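Local coordinates for YfdX protein (PDB 6A02) that is of uncertain molecular function but appears to play a dual role in antibiotic stress and virulence of Salmonella Typhi, at residues N9-N14 with E129-I134; S67-P72 with V170-S175. All blocks are in the same frame, centred on the assembly; numbering follows the deposited sequence. Where two conformers were deposited one is given.

Contact 1. Residues N9-N14 with E129-I134; sequences NVTLNN and ENQELI
Glu129 reaches out from its strand and sets its carboxylate against the turn at Thr11 and Leu12. Its CG stands anti to the backbone N (chi1 -177°) and the chain beyond is extended, which takes the buried carboxylate across to the loop. There Glu129 OE2 accepts the backbone N-H of Leu12, with Leu12 N to OE2 3.0 Å and a nearly straight angle of 165° at the hydrogen. The donor comes in on the syn side, tilted out of the carboxylate plane. Ser83 OG also bonds to OE2. The side chains of Leu12 and Glu129 slide past each other in opposite directions, and Leu12 CG lies 3.6 Å from Glu129 OE2. Leu12 CD1 rests on the aliphatic part of the acid, 4.0 Å from Glu129 CB.

Thr11 crosses both strand side chains at about a right angle. Thr11 CB lies 3.3 Å from Glu129 OE2, and the methyl Thr11 CG2 is 3.7 Å from Gln131 NE2. Gln131 NE2 donates to Glu129 OE1 at 3.1 Å, arriving from above the carboxylate plane, while Glu129 OE1 lies close to the plane of the amide. The bond ties the two strand side chains together. Two waters also bridge the segments. Water 1 links Thr11 OG1 to Gln131 NE2. Water 2 gives Glu129 OE1 a second partner and links it to the backbone N and OD1 of Asn13. Thr11 OG1 also accepts the N-H of Asp15, within the loop.

Residues 11-14 form a type I beta turn, closed by Asn14 N to Thr11 O. This loop precedes helix 19-36 and lies over the middle strand, 125-135, of the antiparallel sheet. Arg80 of strand 77-89 touches Thr11 and Gln131, and Phe33 of the second subunit packs on Glu129.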
ATOM      1  N   ASN A   9      12.069  -8.087 -19.435  1.00 30.90           N
ATOM      2  CA  ASN A   9      12.736  -8.328 -18.158  1.00 20.05           C
ATOM      3  C   ASN A   9      12.322  -9.686 -17.590  1.00 13.87           C
ATOM      4  O   ASN A   9      11.346 -10.280 -18.048  1.00 13.82           O
ATOM      5  CB  ASN A   9      12.427  -7.199 -17.179  1.00 28.10           C
ATOM      6  CG  ASN A   9      13.058  -5.885 -17.601  1.00 32.53           C
ATOM      7  OD1 ASN A   9      14.256  -5.821 -17.883  1.00 34.23           O
ATOM      8  ND2 ASN A   9      12.247  -4.833 -17.671  1.00 35.12           N
ATOM      9  N   VAL A  10      13.089 -10.193 -16.624  1.00 15.22           N
ATOM     10  CA  VAL A  10      12.879 -11.537 -16.096  1.00 15.01           C
ATOM     11  C   VAL A  10      12.935 -11.524 -14.575  1.00 13.24           C
ATOM     12  O   VAL A  10      13.583 -10.669 -13.961  1.00 14.23           O
ATOM     13  CB  VAL A  10      13.890 -12.571 -16.648  1.00 14.74           C
ATOM     14  CG1 VAL A  10      13.771 -12.690 -18.158  1.00 16.52           C
ATOM     15  CG2 VAL A  10      15.312 -12.199 -16.257  1.00 20.62           C
ATOM     16  N   THR A  11      12.266 -12.501 -13.974  1.00 11.17           N
ATOM     17  CA  THR A  11      12.315 -12.700 -12.534  1.00 11.56           C
ATOM     18  C   THR A  11      13.650 -13.328 -12.127  1.00 14.38           C
ATOM     19  O   THR A  11      14.503 -13.654 -12.961  1.00 13.16           O
ATOM     20  CB  THR A  11      11.181 -13.622 -12.091  1.00 12.11           C
ATOM     21  OG1 THR A  11      11.425 -14.941 -12.597  1.00 12.16           O
ATOM     22  CG2 THR A  11       9.829 -13.112 -12.600  1.00 13.74           C
ATOM     23  N   LEU A  12      13.826 -13.523 -10.814  1.00 11.60           N
ATOM     24  CA  LEU A  12      15.044 -14.166 -10.326  1.00 12.14           C
ATOM     25  C   LEU A  12      15.203 -15.569 -10.891  1.00 16.85           C
ATOM     26  O   LEU A  12      16.336 -16.031 -11.087  1.00 15.29           O
ATOM     27  CB  LEU A  12      15.065 -14.203  -8.798  1.00 14.19           C
ATOM     28  CG  LEU A  12      15.127 -12.847  -8.091  1.00 14.03           C
ATOM     29  CD1 LEU A  12      15.007 -13.016  -6.578  1.00 15.68           C
ATOM     30  CD2 LEU A  12      16.410 -12.100  -8.457  1.00 13.95           C
ATOM     31  N   ASN A  13      14.092 -16.255 -11.162  1.00 13.77           N
ATOM     32  CA  ASN A  13      14.101 -17.588 -11.751  1.00 16.77           C
ATOM     33  C   ASN A  13      14.074 -17.562 -13.272  1.00 17.80           C
ATOM     34  O   ASN A  13      13.840 -18.610 -13.887  1.00 17.91           O
ATOM     35  CB  ASN A  13      12.908 -18.405 -11.244  1.00 18.79           C
ATOM     36  CG  ASN A  13      13.195 -19.112  -9.951  1.00 32.06           C
ATOM     37  OD1 ASN A  13      12.867 -18.609  -8.876  1.00 34.40           O
ATOM     38  ND2 ASN A  13      13.812 -20.290 -10.039  1.00 32.42           N
ATOM     39  N   ASN A  14      14.289 -16.397 -13.886  1.00 13.82           N
ATOM     40  CA  ASN A  14      14.414 -16.233 -15.335  1.00 16.16           C
ATOM     41  C   ASN A  14      13.093 -16.375 -16.081  1.00 16.92           C
ATOM     42  O   ASN A  14      13.091 -16.677 -17.277  1.00 18.10           O
ATOM     43  CB  ASN A  14      15.494 -17.135 -15.954  1.00 18.08           C
ATOM     44  CG  ASN A  14      16.864 -16.922 -15.329  1.00 27.14           C
ATOM     45  OD1 ASN A  14      17.277 -15.788 -15.075  1.00 29.25           O
ATOM     46  ND2 ASN A  14      17.572 -18.020 -15.067  1.00 31.17           N
ATOM     47  N   GLU A 129      11.021 -12.114  -3.169  1.00 10.26           N
ATOM     48  CA  GLU A 129      10.712 -11.516  -4.457  1.00  9.33           C
ATOM     49  C   GLU A 129       9.210 -11.270  -4.541  1.00  8.01           C
ATOM     50  O   GLU A 129       8.412 -12.191  -4.325  1.00 11.15           O
ATOM     51  CB  GLU A 129      11.168 -12.422  -5.601  1.00 10.52           C
ATOM     52  CG  GLU A 129      10.922 -11.809  -6.943  1.00  9.59           C
ATOM     53  CD  GLU A 129      11.267 -12.718  -8.097  1.00 14.34           C
ATOM     54  OE1 GLU A 129      11.073 -13.948  -7.982  1.00 16.65           O
ATOM     55  OE2 GLU A 129      11.712 -12.188  -9.132  1.00 12.79           O
ATOM     56  N   ASN A 130       8.829 -10.030  -4.855  1.00  7.94           N
ATOM     57  CA  ASN A 130       7.420  -9.641  -4.952  1.00  9.17           C
ATOM     58  C   ASN A 130       7.064  -9.541  -6.425  1.00  8.64           C
ATOM     59  O   ASN A 130       7.542  -8.646  -7.126  1.00 11.03           O
ATOM     60  CB  ASN A 130       7.177  -8.298  -4.274  1.00  9.31           C
ATOM     61  CG  ASN A 130       7.747  -8.237  -2.899  1.00  9.51           C
ATOM     62  OD1 ASN A 130       7.296  -8.929  -1.994  1.00 10.20           O
ATOM     63  ND2 ASN A 130       8.748  -7.377  -2.720  1.00 11.16           N
ATOM     64  N   GLN A 131       6.218 -10.445  -6.891  1.00  8.12           N
ATOM     65  CA  GLN A 131       5.815 -10.480  -8.284  1.00  8.79           C
ATOM     66  C   GLN A 131       4.423  -9.879  -8.410  1.00  8.70           C
ATOM     67  O   GLN A 131       3.455 -10.420  -7.860  1.00  8.64           O
ATOM     68  CB  GLN A 131       5.831 -11.912  -8.814  1.00 11.10           C
ATOM     69  CG  GLN A 131       7.235 -12.532  -8.856  1.00 11.15           C
ATOM     70  CD  GLN A 131       7.250 -13.898  -9.500  1.00 17.49           C
ATOM     71  OE1 GLN A 131       6.223 -14.389  -9.974  1.00 22.92           O
ATOM     72  NE2 GLN A 131       8.422 -14.522  -9.524  1.00 17.00           N
ATOM     73  N   GLU A 132       4.330  -8.762  -9.117  1.00  8.32           N
ATOM     74  CA  GLU A 132       3.053  -8.128  -9.393  1.00  8.07           C
ATOM     75  C   GLU A 132       2.414  -8.844 -10.572  1.00  8.45           C
ATOM     76  O   GLU A 132       3.058  -9.029 -11.608  1.00  8.92           O
ATOM     77  CB  GLU A 132       3.289  -6.658  -9.728  1.00  9.77           C
ATOM     78  CG  GLU A 132       2.021  -5.872  -9.906  1.00 15.35           C
ATOM     79  CD  GLU A 132       2.257  -4.415 -10.290  1.00 21.41           C
ATOM     80  OE1 GLU A 132       3.425  -4.012 -10.449  1.00 21.62           O
ATOM     81  OE2 GLU A 132       1.259  -3.671 -10.436  1.00 24.75           O
ATOM     82  N   LEU A 133       1.148  -9.243 -10.414  1.00  8.24           N
ATOM     83  CA  LEU A 133       0.433 -10.040 -11.402  1.00  7.11           C
ATOM     84  C   LEU A 133      -0.904  -9.399 -11.728  1.00  7.70           C
ATOM     85  O   LEU A 133      -1.535  -8.775 -10.866  1.00  8.88           O
ATOM     86  CB  LEU A 133       0.145 -11.462 -10.879  1.00  9.01           C
ATOM     87  CG  LEU A 133       1.253 -12.195 -10.109  1.00  9.67           C
ATOM     88  CD1 LEU A 133       0.744 -13.504  -9.527  1.00 11.77           C
ATOM     89  CD2 LEU A 133       2.448 -12.458 -11.004  1.00 10.90           C
ATOM     90  N   ILE A 134      -1.359  -9.596 -12.965  1.00  8.23           N
ATOM     91  CA  ILE A 134      -2.740  -9.264 -13.327  1.00  8.65           C
ATOM     92  C   ILE A 134      -3.398 -10.448 -14.020  1.00  9.41           C
ATOM     93  O   ILE A 134      -2.721 -11.241 -14.693  1.00  8.19           O
ATOM     94  CB  ILE A 134      -2.847  -8.022 -14.226  1.00  9.01           C
ATOM     95  CG1 ILE A 134      -2.074  -8.226 -15.529  1.00  9.69           C
ATOM     96  CG2 ILE A 134      -2.417  -6.755 -13.464  1.00 10.42           C
ATOM     97  CD1 ILE A 134      -2.410  -7.200 -16.582  1.00 11.73           C
TER
HETATM   98  O   HOH W   1       9.447 -16.569 -11.628  1.00 25.14           O
HETATM   99  O   HOH W   2      11.545 -15.834  -9.625  1.00 16.55           O

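Contact 2. Residues S67-P72 with V170-S175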
ATOM      1  N   SER A  67       1.887 -20.068 -13.885  1.00 22.14           N
ATOM      2  CA  SER A  67       0.996 -21.213 -14.042  1.00 24.95           C
ATOM      3  C   SER A  67       0.458 -21.724 -12.709  1.00 28.26           C
ATOM      4  O   SER A  67      -0.637 -22.294 -12.670  1.00 32.44           O
ATOM      5  CB  SER A  67       1.703 -22.324 -14.816  1.00 29.59           C
ATOM      6  OG  SER A  67       2.979 -22.580 -14.256  0.51 29.42           O
ATOM      7  N   ASP A  68       1.188 -21.517 -11.610  1.00 25.69           N
ATOM      8  CA  ASP A  68       0.795 -22.060 -10.314  1.00 29.86           C
ATOM      9  C   ASP A  68      -0.192 -21.168  -9.561  1.00 32.05           C
ATOM     10  O   ASP A  68      -0.250 -21.226  -8.325  1.00 33.36           O
ATOM     11  CB  ASP A  68       2.025 -22.383  -9.456  1.00 32.49           C
ATOM     12  CG  ASP A  68       2.785 -21.135  -9.002  1.00 34.63           C
ATOM     13  OD1 ASP A  68       2.636 -20.070  -9.635  1.00 36.57           O
ATOM     14  OD2 ASP A  68       3.549 -21.223  -8.013  1.00 40.02           O
ATOM     15  N   LYS A  69      -0.988 -20.357 -10.260  1.00 26.31           N
ATOM     16  CA  LYS A  69      -1.920 -19.457  -9.588  1.00 21.68           C
ATOM     17  C   LYS A  69      -3.238 -19.422 -10.347  1.00 21.29           C
ATOM     18  O   LYS A  69      -3.272 -19.008 -11.508  1.00 22.62           O
ATOM     19  CB  LYS A  69      -1.340 -18.049  -9.471  1.00 20.75           C
ATOM     20  CG  LYS A  69      -2.156 -17.196  -8.543  1.00 20.72           C
ATOM     21  CD  LYS A  69      -1.517 -15.860  -8.287  1.00 22.10           C
ATOM     22  CE  LYS A  69      -2.187 -15.187  -7.098  1.00 19.53           C
ATOM     23  NZ  LYS A  69      -1.772 -15.798  -5.796  1.00 25.13           N
ATOM     24  N   LYS A  70      -4.325 -19.833  -9.692  1.00 18.58           N
ATOM     25  CA  LYS A  70      -5.629 -19.881 -10.342  1.00 16.00           C
ATOM     26  C   LYS A  70      -6.245 -18.482 -10.419  1.00 15.77           C
ATOM     27  O   LYS A  70      -6.358 -17.777  -9.410  1.00 15.05           O
ATOM     28  CB  LYS A  70      -6.545 -20.863  -9.598  1.00 18.57           C
ATOM     29  CG  LYS A  70      -7.942 -21.087 -10.202  1.00 26.08           C
ATOM     30  CD  LYS A  70      -8.953 -20.335  -9.370  1.00 31.19           C
ATOM     31  CE  LYS A  70     -10.430 -20.640  -9.634  1.00 33.26           C
ATOM     32  NZ  LYS A  70     -10.775 -20.781 -11.084  1.00 34.16           N
ATOM     33  N   ALA A  71      -6.626 -18.085 -11.618  1.00 16.11           N
ATOM     34  CA  ALA A  71      -7.265 -16.795 -11.799  1.00 15.39           C
ATOM     35  C   ALA A  71      -8.740 -16.884 -11.405  1.00 17.92           C
ATOM     36  O   ALA A  71      -9.336 -17.964 -11.446  1.00 19.47           O
ATOM     37  CB  ALA A  71      -7.143 -16.359 -13.253  1.00 14.21           C
ATOM     38  N   PRO A  72      -9.348 -15.761 -11.008  1.00 15.16           N
ATOM     39  CA  PRO A  72     -10.748 -15.811 -10.551  1.00 17.96           C
ATOM     40  C   PRO A  72     -11.740 -16.197 -11.631  1.00 20.72           C
ATOM     41  O   PRO A  72     -12.797 -16.757 -11.310  1.00 23.85           O
ATOM     42  CB  PRO A  72     -11.026 -14.386 -10.047  1.00 22.79           C
ATOM     43  CG  PRO A  72      -9.733 -13.681 -10.018  1.00 18.27           C
ATOM     44  CD  PRO A  72      -8.753 -14.419 -10.866  1.00 15.68           C
ATOM     45  N   VAL A 170      -2.412  -8.182  -8.054  1.00  9.27           N
ATOM     46  CA  VAL A 170      -2.039  -8.870  -6.825  1.00  8.98           C
ATOM     47  C   VAL A 170      -0.523  -8.964  -6.771  1.00  8.48           C
ATOM     48  O   VAL A 170       0.166  -8.835  -7.782  1.00  9.11           O
ATOM     49  CB  VAL A 170      -2.673 -10.271  -6.692  1.00 10.32           C
ATOM     50  CG1 VAL A 170      -4.195 -10.182  -6.789  1.00 11.60           C
ATOM     51  CG2 VAL A 170      -2.118 -11.220  -7.735  1.00 12.02           C
ATOM     52  N   VAL A 171       0.001  -9.172  -5.573  1.00  8.66           N
ATOM     53  CA  VAL A 171       1.442  -9.291  -5.373  1.00  9.20           C
ATOM     54  C   VAL A 171       1.702 -10.632  -4.710  1.00  7.80           C
ATOM     55  O   VAL A 171       1.309 -10.850  -3.554  1.00  8.90           O
ATOM     56  CB  VAL A 171       2.008  -8.140  -4.536  1.00  9.79           C
ATOM     57  CG1 VAL A 171       3.510  -8.341  -4.304  1.00  9.93           C
ATOM     58  CG2 VAL A 171       1.750  -6.798  -5.221  1.00 12.04           C
ATOM     59  N   ASP A 172       2.352 -11.532  -5.439  1.00  7.34           N
ATOM     60  CA  ASP A 172       2.808 -12.808  -4.901  1.00  7.94           C
ATOM     61  C   ASP A 172       4.214 -12.589  -4.361  1.00  8.11           C
ATOM     62  O   ASP A 172       5.164 -12.386  -5.133  1.00  8.69           O
ATOM     63  CB  ASP A 172       2.838 -13.855  -6.013  1.00 10.01           C
ATOM     64  CG  ASP A 172       3.089 -15.265  -5.495  0.51 15.61           C
ATOM     65  OD1 ASP A 172       3.814 -15.429  -4.494  0.51 17.05           O
ATOM     66  OD2 ASP A 172       2.552 -16.217  -6.096  0.51 20.63           O
ATOM     67  N   SER A 173       4.360 -12.634  -3.045  1.00  8.23           N
ATOM     68  CA  SER A 173       5.658 -12.493  -2.399  1.00  8.98           C
ATOM     69  C   SER A 173       6.145 -13.883  -2.028  1.00 12.56           C
ATOM     70  O   SER A 173       5.486 -14.589  -1.256  1.00 16.52           O
ATOM     71  CB  SER A 173       5.537 -11.612  -1.155  1.00 10.06           C
ATOM     72  OG  SER A 173       5.094 -10.308  -1.501  1.00  9.82           O
ATOM     73  N   GLN A 174       7.279 -14.282  -2.591  1.00 14.91           N
ATOM     74  CA  GLN A 174       7.792 -15.626  -2.374  1.00 17.80           C
ATOM     75  C   GLN A 174       9.258 -15.571  -1.983  1.00 15.94           C
ATOM     76  O   GLN A 174      10.016 -14.726  -2.466  1.00 14.50           O
ATOM     77  CB  GLN A 174       7.641 -16.498  -3.618  1.00 19.62           C
ATOM     78  CG  GLN A 174       6.249 -17.088  -3.782  1.00 25.68           C
ATOM     79  CD  GLN A 174       6.052 -17.790  -5.120  1.00 32.22           C
ATOM     80  OE1 GLN A 174       5.609 -18.939  -5.171  1.00 41.29           O
ATOM     81  NE2 GLN A 174       6.358 -17.093  -6.207  1.00 31.48           N
ATOM     82  N   SER A 175       9.635 -16.469  -1.086  1.00 17.78           N
ATOM     83  CA  SER A 175      11.042 -16.674  -0.793  1.00 20.75           C
ATOM     84  C   SER A 175      11.752 -17.184  -2.038  1.00 21.14           C
ATOM     85  O   SER A 175      11.152 -17.826  -2.906  1.00 21.56           O
ATOM     86  CB  SER A 175      11.166 -17.685   0.337  1.00 23.60           C
ATOM     87  OG  SER A 175      10.536 -18.872  -0.072  1.00 28.55           O
TER
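Lys69 lays the end of its aliphatic chain over the methyl CG2 of Val170, with Lys69 CE 4.0 Å from Val170 CG2. The two side chains meet at a slant. CG of Lys69 is anti to the backbone N (chi1 -168°) and the chain runs extended toward the strand until it bends at chi4 (75°). In the conformer given for Asp172, Lys69 NZ is 4.4 Å from Asp172 OD2, beyond a salt bridge, although the opposite charges probably still attract. Lys69 NZ is instead hydrogen-bonded to the backbone O of Ser173 of the third subunit.

Asp68 and Gln174 approach from opposite directions near the surface. Asp68 OD2 and Gln174 OE1 are 4.2 Å apart, and the carboxylate and amide planes differ by 40°. This is a loose meeting of two oxygens. Asp68 OD1 forms a salt bridge with Lys66 NZ.

The third subunit meets both segments: Lys70 O bonds to Ser175 OG of that subunit, Ser175 OG bonds to its Lys70 O, and its Ser173 packs on Val170. The contact joins a corner of the chain, between strands 65-66 and 77-89, to strand 170-175, an edge strand of the sheet within this chain. Leu133 of strand 125-135 and Tyr78 of strand 77-89 touch both Lys69 and Val170, while Lys66 of strand 65-66 touches Asp172 and Gln174.

How the contacts relate
Each contact sets a loop against the same antiparallel sheet, their centres about 10 Å apart. Strands 125-135 and 170-175 are neighbours in it, and Gln131 N lies 2.8 Å from Asp172 O in a probable backbone hydrogen bond. Asn130 OD1 and Ser173 OG, 2.6 Å apart, probably bond as well. Leu133 CD1 packs 3.5 Å from Lys69 CD, which brings the corner loop of contact 2 onto the strand of contact 1. Their segments alternate along the chain. Each contact also has a different subunit nearby, the second at contact 1 and the third at contact 2. A bound sodium ion lies about 8 Å from the side chain of Glu129.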